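Local coordinates for Ycf54-like protein (Synechocystis sp. PCC 6803, PDB 5M2P) that probably serves as an accessory component of the magnesium-protoporphyrin IX monomethyl ester cyclase, needed for protochlorophyllide formation in chlorophyll synthesis, at residues K15-E20 against K67-V72; E25-R30 against F43-Q48. One frame throughout, in Å; residues are numbered along the deposited sequence.

Interaction 1 (K15-E20 against K67-V72); sequences KFLLEE and KNVAIV
Leu17, on the short helix 14-18, lowers one methyl group onto Val69 of strand 68-73, and this is the tight part of the contact. CD2 of Leu17 sits across the fork of the valine, 3.7 Å from Val69 CG1 and 3.8 Å from Val69 CG2, the two side chains crossing at about a right angle. The first torsion of Val69 (chi1 47°) sets CG1 between its backbone N and carbonyl carbon and CG2 anti to that N, and both methyls meet the leucine. Farther along the strand the fit slackens: Ile71 CD1 is 4.5 Å from Leu17 CD2, although the isoleucine chain bends nearer at its end. All three residues are buried, and the contact between them is purely apolar. The other end is looser and solvent-exposed, bridged by one water. There the exposed Lys15 and Lys67 do not touch; the water accepts from Lys15 N at 2.9 Å and gives a weak, long bond of 3.4 Å to Lys67 O, linking the start of the helix and the residue just before the strand. Around the apolar part, Phe23 of helix 21-36 touches both Leu17 and Ile71, Leu86 of helix 76-86 packs on Leu17, and Gln45 of the neighbouring strand 43-47 reaches all three, so the leucine is wedged between the sheet and the two longer helices.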
ATOM      1  N   LYS A  15       8.846   1.333  11.037  1.00 12.52           N
ATOM      2  CA  LYS A  15       9.568   0.472  11.956  1.00 13.91           C
ATOM      3  C   LYS A  15       9.269  -1.025  11.733  1.00 11.16           C
ATOM      4  O   LYS A  15      10.156  -1.871  11.625  1.00 13.33           O
ATOM      5  CB  LYS A  15       9.196   0.903  13.387  1.00 17.66           C
ATOM      6  CG  LYS A  15       9.870   0.174  14.533  1.00 21.46           C
ATOM      7  CD  LYS A  15       9.335   0.677  15.878  1.00 23.20           C
ATOM      8  CE  LYS A  15      10.074   0.058  17.068  1.00 30.67           C
ATOM      9  NZ  LYS A  15       9.892   0.840  18.321  1.00 46.30           N
ATOM     10  N   PHE A  16       7.982  -1.347  11.620  1.00 10.83           N
ATOM     11  CA  PHE A  16       7.564  -2.724  11.417  1.00 10.97           C
ATOM     12  C   PHE A  16       8.024  -3.265  10.097  1.00 11.18           C
ATOM     13  O   PHE A  16       8.568  -4.380  10.005  1.00 12.46           O
ATOM     14  CB  PHE A  16       6.043  -2.836  11.550  1.00 10.45           C
ATOM     15  CG  PHE A  16       5.491  -4.178  11.135  1.00 10.17           C
ATOM     16  CD1 PHE A  16       5.572  -5.248  11.970  1.00 11.52           C
ATOM     17  CD2 PHE A  16       4.894  -4.359   9.918  1.00  9.86           C
ATOM     18  CE1 PHE A  16       5.071  -6.469  11.603  1.00 11.21           C
ATOM     19  CE2 PHE A  16       4.370  -5.587   9.554  1.00 10.53           C
ATOM     20  CZ  PHE A  16       4.510  -6.640  10.383  1.00 10.07           C
ATOM     21  N   LEU A  17       7.786  -2.500   9.030  1.00 11.97           N
ATOM     22  CA  LEU A  17       8.120  -3.027   7.735  1.00 15.03           C
ATOM     23  C   LEU A  17       9.652  -3.268   7.588  1.00 15.18           C
ATOM     24  O   LEU A  17      10.092  -4.167   6.883  1.00 17.77           O
ATOM     25  CB  LEU A  17       7.553  -2.117   6.667  1.00 18.09           C
ATOM     26  CG  LEU A  17       7.288  -2.805   5.366  1.00 18.88           C
ATOM     27  CD1 LEU A  17       6.265  -3.907   5.535  1.00 15.65           C
ATOM     28  CD2 LEU A  17       6.829  -1.765   4.383  1.00 17.70           C
ATOM     29  N   LEU A  18      10.459  -2.495   8.322  1.00 17.08           N
ATOM     30  CA  LEU A  18      11.910  -2.725   8.354  1.00 16.80           C
ATOM     31  C   LEU A  18      12.337  -4.038   9.037  1.00 17.47           C
ATOM     32  O   LEU A  18      13.423  -4.538   8.813  1.00 21.06           O
ATOM     33  CB  LEU A  18      12.608  -1.539   9.024  1.00 18.59           C
ATOM     34  CG  LEU A  18      12.697  -0.297   8.151  1.00 21.57           C
ATOM     35  CD1 LEU A  18      12.867   0.940   9.019  1.00 24.99           C
ATOM     36  CD2 LEU A  18      13.842  -0.459   7.157  1.00 21.17           C
ATOM     37  N   GLU A  19      11.424  -4.615   9.821  1.00 15.21           N
ATOM     38  CA  GLU A  19      11.619  -5.937  10.419  1.00 15.40           C
ATOM     39  C   GLU A  19      11.078  -7.066   9.555  1.00 15.23           C
ATOM     40  O   GLU A  19      11.009  -8.201  10.009  1.00 17.40           O
ATOM     41  CB  GLU A  19      10.940  -5.999  11.793  1.00 18.03           C
ATOM     42  CG  GLU A  19      11.457  -5.007  12.828  1.00 17.94           C
ATOM     43  CD  GLU A  19      12.968  -5.041  12.976  1.00 21.42           C
ATOM     44  OE1 GLU A  19      13.473  -6.084  13.386  1.00 20.91           O
ATOM     45  OE2 GLU A  19      13.647  -4.056  12.606  1.00 21.95           O
ATOM     46  N   GLU A  20      10.679  -6.757   8.319  1.00 16.28           N
ATOM     47  CA  GLU A  20      10.066  -7.735   7.422  1.00 15.53           C
ATOM     48  C   GLU A  20      10.848  -7.831   6.102  1.00 14.53           C
ATOM     49  O   GLU A  20      10.291  -7.722   5.015  1.00 14.20           O
ATOM     50  CB  GLU A  20       8.601  -7.377   7.208  1.00 14.86           C
ATOM     51  CG  GLU A  20       7.760  -7.394   8.487  1.00 15.36           C
ATOM     52  CD  GLU A  20       7.385  -8.786   8.950  1.00 16.69           C
ATOM     53  OE1 GLU A  20       7.415  -9.720   8.126  1.00 17.79           O
ATOM     54  OE2 GLU A  20       7.044  -8.941  10.147  1.00 20.33           O
ATOM     55  N   LYS A  67       5.047   7.309  11.486  1.00 13.51           N
ATOM     56  CA  LYS A  67       5.862   7.138  10.299  1.00 13.70           C
ATOM     57  C   LYS A  67       5.327   5.857   9.695  1.00 11.63           C
ATOM     58  O   LYS A  67       5.488   4.771  10.268  1.00 11.74           O
ATOM     59  CB  LYS A  67       7.349   7.030  10.650  1.00 16.49           C
ATOM     60  CG  LYS A  67       7.908   8.304  11.269  1.00 17.84           C
ATOM     61  CD  LYS A  67       9.410   8.438  11.065  1.00 29.11           C
ATOM     62  CE  LYS A  67      10.218   7.803  12.178  1.00 33.25           C
ATOM     63  NZ  LYS A  67      11.613   8.351  12.262  1.00 33.81           N
ATOM     64  N   ASN A  68       4.616   6.013   8.586  1.00 10.75           N
ATOM     65  CA  ASN A  68       3.896   4.902   7.998  1.00  8.80           C
ATOM     66  C   ASN A  68       4.260   4.678   6.544  1.00  9.15           C
ATOM     67  O   ASN A  68       4.939   5.493   5.915  1.00  9.49           O
ATOM     68  CB  ASN A  68       2.398   5.060   8.230  1.00  9.33           C
ATOM     69  CG  ASN A  68       1.862   6.379   7.750  1.00 10.04           C
ATOM     70  OD1 ASN A  68       1.869   6.675   6.567  1.00 11.19           O
ATOM     71  ND2 ASN A  68       1.317   7.150   8.677  1.00 11.45           N
ATOM     72  N   VAL A  69       3.806   3.544   6.030  1.00  9.15           N
ATOM     73  CA  VAL A  69       4.179   3.076   4.711  1.00  8.62           C
ATOM     74  C   VAL A  69       3.091   2.104   4.274  1.00  7.55           C
ATOM     75  O   VAL A  69       2.650   1.281   5.075  1.00  9.55           O
ATOM     76  CB  VAL A  69       5.557   2.389   4.689  1.00 10.09           C
ATOM     77  CG1 VAL A  69       5.707   1.402   5.817  1.00 10.21           C
ATOM     78  CG2 VAL A  69       5.881   1.760   3.333  1.00 10.37           C
ATOM     79  N   ALA A  70       2.612   2.261   3.041  1.00  7.07           N
ATOM     80  CA  ALA A  70       1.572   1.381   2.525  1.00  7.39           C
ATOM     81  C   ALA A  70       2.065   0.500   1.406  1.00  7.26           C
ATOM     82  O   ALA A  70       2.825   0.921   0.529  1.00  8.65           O
ATOM     83  CB  ALA A  70       0.385   2.209   2.023  1.00  8.63           C
ATOM     84  N   ILE A  71       1.522  -0.710   1.369  1.00  6.36           N
ATOM     85  CA  ILE A  71       1.513  -1.515   0.165  1.00  7.44           C
ATOM     86  C   ILE A  71       0.149  -1.297  -0.478  1.00  7.18           C
ATOM     87  O   ILE A  71      -0.886  -1.480   0.157  1.00  8.28           O
ATOM     88  CB  ILE A  71       1.756  -3.012   0.452  1.00  8.02           C
ATOM     89  CG1 ILE A  71       2.981  -3.222   1.351  1.00 10.43           C
ATOM     90  CG2 ILE A  71       1.902  -3.768  -0.853  1.00  9.01           C
ATOM     91  CD1 ILE A  71       4.259  -2.655   0.822  1.00 12.21           C
ATOM     92  N   VAL A  72       0.169  -0.843  -1.719  1.00  7.40           N
ATOM     93  CA  VAL A  72      -1.036  -0.456  -2.465  1.00  7.39           C
ATOM     94  C   VAL A  72      -1.106  -1.319  -3.700  1.00  7.51           C
ATOM     95  O   VAL A  72      -0.105  -1.550  -4.365  1.00  8.41           O
ATOM     96  CB  VAL A  72      -0.936   1.028  -2.882  1.00  9.78           C
ATOM     97  CG1 VAL A  72      -2.162   1.476  -3.671  1.00 10.24           C
ATOM     98  CG2 VAL A  72      -0.704   1.878  -1.651  1.00 11.13           C
TER
HETATM   99  O   HOH W   1       7.860   3.687  12.389  1.00 19.98           O

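Interaction 2 (E25-R30 against F43-Q48); sequences EVLKER and FWQVIQ
Helix 21-36 packs over one face of the antiparallel sheet at its outermost strand 43-47, where Arg30 and Leu27 meet Phe43. The aliphatic part of the arginine does most of the work. Its CD stands over one face of the Phe43 ring, offset toward the rim, in a CH-pi contact 3.6 Å from the ring centroid and 3.4 Å from Phe43 CZ. Arg30 CG follows at 3.5 Å from the same CZ. With CG anti to the backbone N (chi1 -171°) and the chain extended as far as NE, the methylenes pass over the CZ side of the ring and the chain then climbs away from the face, with NE still near CE1 and CD1. The guanidinium is turned 72° from the ring plane and presents an edge to Phe43 CD1. Arg30 CZ lies 5.1 Å from the centroid of the Phe43 ring, so any cation-pi attraction is weak at most. Helix 25-30 and strand 43-47 run at 136° to each other, nearer antiparallel than parallel, their axes 10.3 Å apart at closest approach; in this layer of helices on an antiparallel sheet, alternate strand residues Phe43 and Gln45 point their CB atoms at the helix. Three residues before Arg30, the carbonyl O of Leu27 approaches the edge of the ring, 3.9 Å from Phe43 CE2, while Leu27 CD2 touches that carbon more loosely. Tyr34 meets the same ring edge-to-face, and Phe78 of helix 76-86 packs against it as well as on Leu27 and Arg30. Replacing Phe43 by an alanine is likely to open a gap between helix and strand and leave the Arg30 methylenes without the ring face they lie on. Farther along the strand, the side chain of Gln45 meets Leu27 CD1, the two crossing at about a right angle.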
ATOM      1  N   GLU A  25      11.769  -8.768   0.099  1.00 13.02           N
ATOM      2  CA  GLU A  25      12.368  -9.562  -0.973  1.00 15.42           C
ATOM      3  C   GLU A  25      11.309 -10.187  -1.878  1.00 14.28           C
ATOM      4  O   GLU A  25      11.490 -10.265  -3.086  1.00 14.53           O
ATOM      5  CB  GLU A  25      13.308 -10.660  -0.413  1.00 19.69           C
ATOM      6  CG  GLU A  25      13.947 -11.563  -1.468  1.00 34.16           C
ATOM      7  CD  GLU A  25      14.757 -10.786  -2.489  1.00 47.85           C
ATOM      8  OE1 GLU A  25      15.470  -9.836  -2.093  1.00 42.05           O
ATOM      9  OE2 GLU A  25      14.676 -11.123  -3.687  1.00 49.61           O
ATOM     10  N   VAL A  26      10.190 -10.621  -1.306  1.00 12.38           N
ATOM     11  CA  VAL A  26       9.093 -11.141  -2.100  1.00 12.53           C
ATOM     12  C   VAL A  26       8.583 -10.068  -3.051  1.00 10.97           C
ATOM     13  O   VAL A  26       8.334 -10.353  -4.220  1.00 11.39           O
ATOM     14  CB  VAL A  26       7.924 -11.685  -1.242  1.00 13.22           C
ATOM     15  CG1 VAL A  26       6.736 -12.059  -2.103  1.00 15.14           C
ATOM     16  CG2 VAL A  26       8.386 -12.896  -0.441  1.00 15.18           C
ATOM     17  N   LEU A  27       8.453  -8.841  -2.554  1.00 10.30           N
ATOM     18  CA  LEU A  27       7.971  -7.750  -3.418  1.00 10.06           C
ATOM     19  C   LEU A  27       8.970  -7.450  -4.525  1.00 10.03           C
ATOM     20  O   LEU A  27       8.577  -7.218  -5.659  1.00 10.98           O
ATOM     21  CB  LEU A  27       7.740  -6.479  -2.620  1.00 12.59           C
ATOM     22  CG  LEU A  27       6.647  -6.473  -1.577  1.00 17.42           C
ATOM     23  CD1 LEU A  27       6.464  -5.067  -1.045  1.00 18.91           C
ATOM     24  CD2 LEU A  27       5.373  -6.968  -2.201  1.00 20.27           C
ATOM     25  N   LYS A  28      10.261  -7.422  -4.198  1.00 11.37           N
ATOM     26  CA  LYS A  28      11.295  -7.224  -5.239  1.00 12.15           C
ATOM     27  C   LYS A  28      11.211  -8.323  -6.294  1.00 11.10           C
ATOM     28  O   LYS A  28      11.234  -8.043  -7.495  1.00 12.16           O
ATOM     29  CB  LYS A  28      12.676  -7.209  -4.596  1.00 15.09           C
ATOM     30  CG  LYS A  28      13.817  -6.974  -5.568  1.00 18.86           C
ATOM     31  CD  LYS A  28      15.152  -7.387  -4.959  1.00 24.96           C
ATOM     32  CE  LYS A  28      16.315  -7.178  -5.913  1.00 31.73           C
ATOM     33  NZ  LYS A  28      16.861  -5.797  -5.783  1.00 48.22           N
ATOM     34  N   GLU A  29      11.103  -9.577  -5.862  1.00 12.26           N
ATOM     35  CA  GLU A  29      10.984 -10.680  -6.805  1.00 13.86           C
ATOM     36  C   GLU A  29       9.731 -10.586  -7.643  1.00 12.10           C
ATOM     37  O   GLU A  29       9.746 -10.912  -8.827  1.00 13.90           O
ATOM     38  CB  GLU A  29      11.055 -12.029  -6.088  1.00 18.96           C
ATOM     39  CG  GLU A  29      12.475 -12.392  -5.680  1.00 31.85           C
ATOM     40  CD  GLU A  29      13.429 -12.357  -6.870  1.00 53.00           C
ATOM     41  OE1 GLU A  29      13.172 -13.100  -7.850  1.00 64.99           O
ATOM     42  OE2 GLU A  29      14.411 -11.566  -6.840  1.00 48.81           O
ATOM     43  N   ARG A  30       8.650 -10.094  -7.042  1.00 11.19           N
ATOM     44  CA  ARG A  30       7.402  -9.944  -7.777  1.00 10.52           C
ATOM     45  C   ARG A  30       7.552  -8.866  -8.867  1.00  9.27           C
ATOM     46  O   ARG A  30       7.126  -9.071  -9.991  1.00 10.73           O
ATOM     47  CB  ARG A  30       6.250  -9.601  -6.836  1.00 10.59           C
ATOM     48  CG  ARG A  30       4.871  -9.634  -7.475  1.00 11.94           C
ATOM     49  CD  ARG A  30       3.826  -9.120  -6.479  1.00 13.01           C
ATOM     50  NE  ARG A  30       2.442  -9.113  -6.989  1.00 13.01           N
ATOM     51  CZ  ARG A  30       1.651 -10.186  -7.020  1.00 13.15           C
ATOM     52  NH1 ARG A  30       2.096 -11.360  -6.579  1.00 15.23           N
ATOM     53  NH2 ARG A  30       0.422 -10.089  -7.498  1.00 16.90           N
ATOM     54  N   PHE A  43       1.134  -2.943  -8.237  1.00  7.05           N
ATOM     55  CA  PHE A  43       1.331  -2.887  -6.795  1.00  7.66           C
ATOM     56  C   PHE A  43       2.544  -2.017  -6.557  1.00  8.37           C
ATOM     57  O   PHE A  43       3.471  -2.012  -7.364  1.00  8.13           O
ATOM     58  CB  PHE A  43       1.536  -4.293  -6.177  1.00  7.80           C
ATOM     59  CG  PHE A  43       2.763  -4.990  -6.683  1.00  8.01           C
ATOM     60  CD1 PHE A  43       2.770  -5.630  -7.913  1.00  9.06           C
ATOM     61  CD2 PHE A  43       3.955  -4.954  -5.959  1.00  8.68           C
ATOM     62  CE1 PHE A  43       3.935  -6.205  -8.414  1.00  8.97           C
ATOM     63  CE2 PHE A  43       5.099  -5.542  -6.450  1.00  9.89           C
ATOM     64  CZ  PHE A  43       5.087  -6.183  -7.678  1.00 10.61           C
ATOM     65  N   TRP A  44       2.532  -1.317  -5.437  1.00  7.17           N
ATOM     66  CA  TRP A  44       3.511  -0.304  -5.127  1.00  7.62           C
ATOM     67  C   TRP A  44       3.668  -0.195  -3.617  1.00  8.22           C
ATOM     68  O   TRP A  44       2.730  -0.407  -2.867  1.00  9.77           O
ATOM     69  CB  TRP A  44       3.086   1.064  -5.679  1.00  9.28           C
ATOM     70  CG  TRP A  44       2.642   1.065  -7.118  1.00 10.65           C
ATOM     71  CD1 TRP A  44       3.412   1.303  -8.212  1.00 11.24           C
ATOM     72  CD2 TRP A  44       1.327   0.797  -7.601  1.00 10.25           C
ATOM     73  NE1 TRP A  44       2.658   1.190  -9.338  1.00 12.45           N
ATOM     74  CE2 TRP A  44       1.373   0.892  -8.996  1.00 10.46           C
ATOM     75  CE3 TRP A  44       0.106   0.484  -6.989  1.00  9.95           C
ATOM     76  CZ2 TRP A  44       0.248   0.685  -9.793  1.00 10.81           C
ATOM     77  CZ3 TRP A  44      -1.005   0.282  -7.778  1.00 10.39           C
ATOM     78  CH2 TRP A  44      -0.926   0.400  -9.162  1.00 11.54           C
ATOM     79  N   GLN A  45       4.853   0.217  -3.189  1.00  8.71           N
ATOM     80  CA  GLN A  45       5.092   0.570  -1.829  1.00  8.67           C
ATOM     81  C   GLN A  45       5.231   2.080  -1.773  1.00  8.90           C
ATOM     82  O   GLN A  45       6.045   2.659  -2.515  1.00 11.96           O
ATOM     83  CB  GLN A  45       6.341  -0.142  -1.311  1.00 10.05           C
ATOM     84  CG  GLN A  45       6.698   0.254   0.119  1.00 12.00           C
ATOM     85  CD  GLN A  45       7.652  -0.735   0.796  1.00 14.31           C
ATOM     86  OE1 GLN A  45       7.346  -1.910   0.924  1.00 19.03           O
ATOM     87  NE2 GLN A  45       8.789  -0.243   1.251  1.00 19.52           N
ATOM     88  N   VAL A  46       4.429   2.713  -0.926  1.00  8.35           N
ATOM     89  CA  VAL A  46       4.355   4.172  -0.839  1.00  8.59           C
ATOM     90  C   VAL A  46       4.715   4.569   0.572  1.00  8.92           C
ATOM     91  O   VAL A  46       4.040   4.211   1.521  1.00  8.99           O
ATOM     92  CB  VAL A  46       2.924   4.682  -1.171  1.00  9.27           C
ATOM     93  CG1 VAL A  46       2.873   6.208  -1.100  1.00 10.27           C
ATOM     94  CG2 VAL A  46       2.471   4.198  -2.541  1.00 10.09           C
ATOM     95  N   ILE A  47       5.782   5.345   0.713  1.00 10.11           N
ATOM     96  CA  ILE A  47       6.215   5.835   2.006  1.00  9.86           C
ATOM     97  C   ILE A  47       5.338   7.033   2.390  1.00  9.08           C
ATOM     98  O   ILE A  47       5.076   7.921   1.565  1.00 11.67           O
ATOM     99  CB  ILE A  47       7.697   6.262   1.976  1.00 14.40           C
ATOM    100  CG1 ILE A  47       8.594   5.075   1.621  1.00 19.18           C
ATOM    101  CG2 ILE A  47       8.093   6.841   3.321  1.00 17.92           C
ATOM    102  CD1 ILE A  47      10.008   5.458   1.230  1.00 25.99           C
ATOM    103  N   GLN A  48       4.862   7.054   3.624  1.00  8.93           N
ATOM    104  CA  GLN A  48       4.054   8.140   4.141  1.00  8.95           C
ATOM    105  C   GLN A  48       2.963   8.567   3.141  1.00  8.85           C
ATOM    106  O   GLN A  48       2.900   9.738   2.711  1.00  9.80           O
ATOM    107  CB  GLN A  48       4.929   9.338   4.529  1.00 10.63           C
ATOM    108  CG  GLN A  48       4.310  10.147   5.655  1.00 11.70           C
ATOM    109  CD  GLN A  48       4.308   9.448   7.014  1.00 12.27           C
ATOM    110  OE1 GLN A  48       5.003   8.467   7.231  1.00 12.53           O
ATOM    111  NE2 GLN A  48       3.516   9.971   7.922  1.00 14.35           N
TER

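In the fold
Interactions 1 and 2 use neighbouring strands of one antiparallel sheet, and their centres lie about 10 Å apart. Backbone pairing ties the strands together: Asn68 O to Gln48 N and Ala70 O to Val46 N are probable hydrogen bonds, each 2.8 Å long. Helices 14-18 and 21-36 follow each other in the chain and pack against this sheet, with Gln45 touching Leu17 from the first and Leu27 from the second. Ile71 also joins the two, since its side chain meets both leucines. Along the chain, the 25-30 to 43-48 contact is nested within the loop closed by 15-20 and 67-72. Together they place helices 14-18 and 21-36 against strands 68-73 and 43-47.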